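Local coordinates for protein viral CASP8 and FADD-like apoptosis regulator (Molluscum contagiosum virus subtype 1, PDB 2BBR) that blocks death-receptor-induced apoptosis by interfering with host caspase-8 recruitment and activation at the DISC, and suppresses host NF-kappa-B activation through NEMO, at residues 117-122 with 158-163. Residues are numbered along the deposited sequence; the frame is centred on the assembly and turned at random.
Sequences LFACNL and ADMLRT
Phe118 of helix 109-122 and Thr163 of helix 155-163 reach for each other from opposite directions, and the methyl of the threonine meets the ring off-centre. Thr163 CG2 lies 4.1 Å from the centroid of the Phe118 ring, 30° off the ring normal, a CH-pi contact. The methyl is displaced toward the CZ and CE2 side, with Phe118 CZ 3.7 Å from Thr163 CG2. A hydrogen bond inside its own helix fixes that methyl: OG1, beside the backbone N (chi1 -60°), bonds to the Asp159 O at 3.0 Å, which turns CG2 outward to the phenylalanine. Asp159 O also accepts from Thr163 N, the two donors arriving from opposite faces of the carbonyl plane. The same ring approaches the Met160 backbone obliquely, CE2 standing 3.7 Å from the Met160 O. Met160 starts out lateral to the partner helix, but a bend at chi3 brings its CE to 4.1 Å from the Ala119 CB, while CG packs against CB of Phe118. Leu122 adds a looser contact, its CD1 4.4 Å from the Met160 CG. Leu115 also touches Met160, and Leu139 and Leu143 of helix 136-145 back Ala119. The segment axes approach to 10.7 Å, with 123° between their N-to-C directions. No hydrogen bond or salt bridge spans the two segments, so this helix pairing within the second death effector domain rests on apolar packing and one methyl-ring contact.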
loop_
_atom_site.group_PDB
_atom_site.type_symbol
_atom_site.label_atom_id
_atom_site.label_comp_id
_atom_site.label_asym_id
_atom_site.label_seq_id
_atom_site.Cartn_x
_atom_site.Cartn_y
_atom_site.Cartn_z
ATOM N N LEU A 117 -15.148 11.741 6.598
ATOM C CA LEU A 117 -16.195 12.220 7.490
ATOM C C LEU A 117 -16.735 11.071 8.344
ATOM O O LEU A 117 -16.993 11.250 9.534
ATOM C CB LEU A 117 -17.324 12.871 6.683
ATOM C CG LEU A 117 -16.924 14.117 5.884
ATOM C CD1 LEU A 117 -18.142 14.690 5.174
ATOM C CD2 LEU A 117 -16.321 15.158 6.818
ATOM N N PHE A 118 -16.904 9.893 7.741
ATOM C CA PHE A 118 -17.392 8.734 8.490
ATOM C C PHE A 118 -16.408 8.419 9.609
ATOM O O PHE A 118 -16.802 8.127 10.739
ATOM C CB PHE A 118 -17.506 7.481 7.608
ATOM C CG PHE A 118 -18.539 7.573 6.519
ATOM C CD1 PHE A 118 -19.601 8.468 6.595
ATOM C CD2 PHE A 118 -18.460 6.725 5.418
ATOM C CE1 PHE A 118 -20.567 8.514 5.589
ATOM C CE2 PHE A 118 -19.418 6.763 4.410
ATOM C CZ PHE A 118 -20.475 7.660 4.496
ATOM N N ALA A 119 -15.119 8.468 9.285
ATOM C CA ALA A 119 -14.078 8.177 10.261
ATOM C C ALA A 119 -14.107 9.147 11.435
ATOM O O ALA A 119 -14.021 8.738 12.593
ATOM C CB ALA A 119 -12.707 8.211 9.591
ATOM N N CYS A 120 -14.220 10.437 11.132
ATOM C CA CYS A 120 -14.247 11.451 12.177
ATOM C C CYS A 120 -15.511 11.377 13.034
ATOM O O CYS A 120 -15.506 11.802 14.187
ATOM C CB CYS A 120 -14.077 12.845 11.564
ATOM S SG CYS A 120 -12.416 13.116 10.870
ATOM N N ASN A 121 -16.592 10.839 12.477
ATOM C CA ASN A 121 -17.830 10.689 13.237
ATOM C C ASN A 121 -17.682 9.499 14.179
ATOM O O ASN A 121 -18.191 9.519 15.299
ATOM C CB ASN A 121 -19.032 10.480 12.313
ATOM C CG ASN A 121 -19.541 11.778 11.719
ATOM O OD1 ASN A 121 -19.523 12.819 12.377
ATOM N ND2 ASN A 121 -20.017 11.722 10.483
ATOM N N LEU A 122 -16.983 8.463 13.720
ATOM C CA LEU A 122 -16.749 7.280 14.542
ATOM C C LEU A 122 -15.807 7.639 15.681
ATOM O O LEU A 122 -15.997 7.211 16.819
ATOM C CB LEU A 122 -16.122 6.155 13.713
ATOM C CG LEU A 122 -17.032 5.327 12.811
ATOM C CD1 LEU A 122 -16.196 4.326 12.024
ATOM C CD2 LEU A 122 -18.069 4.606 13.661
ATOM N N ALA A 158 -14.261 -1.731 6.015
ATOM C CA ALA A 158 -15.237 -2.418 5.174
ATOM C C ALA A 158 -16.621 -1.831 5.453
ATOM O O ALA A 158 -17.407 -1.600 4.531
ATOM C CB ALA A 158 -15.232 -3.912 5.470
ATOM N N ASP A 159 -16.912 -1.594 6.731
ATOM C CA ASP A 159 -18.192 -1.020 7.134
ATOM C C ASP A 159 -18.375 0.368 6.532
ATOM O O ASP A 159 -19.470 0.729 6.098
ATOM C CB ASP A 159 -18.292 -0.894 8.658
ATOM C CG ASP A 159 -18.367 -2.232 9.362
ATOM O OD1 ASP A 159 -18.743 -3.235 8.721
ATOM O OD2 ASP A 159 -18.065 -2.268 10.571
ATOM N N MET A 160 -17.305 1.155 6.531
ATOM C CA MET A 160 -17.357 2.498 5.973
ATOM C C MET A 160 -17.654 2.434 4.478
ATOM O O MET A 160 -18.451 3.218 3.960
ATOM C CB MET A 160 -16.030 3.218 6.228
ATOM C CG MET A 160 -15.821 3.608 7.686
ATOM S SD MET A 160 -14.108 4.011 8.123
ATOM C CE MET A 160 -13.748 5.319 6.944
ATOM N N LEU A 161 -17.018 1.497 3.786
ATOM C CA LEU A 161 -17.237 1.340 2.356
ATOM C C LEU A 161 -18.663 0.864 2.073
ATOM O O LEU A 161 -19.268 1.257 1.073
ATOM C CB LEU A 161 -16.206 0.366 1.780
ATOM C CG LEU A 161 -14.772 0.914 1.785
ATOM C CD1 LEU A 161 -13.772 -0.216 1.601
ATOM C CD2 LEU A 161 -14.625 1.960 0.683
ATOM N N ARG A 162 -19.199 0.024 2.955
ATOM C CA ARG A 162 -20.562 -0.465 2.783
ATOM C C ARG A 162 -21.539 0.707 2.917
ATOM O O ARG A 162 -22.486 0.830 2.143
ATOM C CB ARG A 162 -20.893 -1.534 3.827
ATOM C CG ARG A 162 -22.244 -2.197 3.596
ATOM C CD ARG A 162 -22.601 -3.210 4.679
ATOM N NE ARG A 162 -21.623 -4.289 4.779
ATOM C CZ ARG A 162 -20.728 -4.403 5.755
ATOM N NH1 ARG A 162 -20.682 -3.503 6.726
ATOM N NH2 ARG A 162 -19.875 -5.419 5.758
ATOM N N THR A 163 -21.293 1.575 3.894
ATOM C CA THR A 163 -22.143 2.739 4.118
ATOM C C THR A 163 -22.140 3.628 2.879
ATOM O O THR A 163 -23.154 4.236 2.528
ATOM C CB THR A 163 -21.642 3.557 5.322
ATOM O OG1 THR A 163 -21.657 2.734 6.494
ATOM C CG2 THR A 163 -22.530 4.779 5.546
#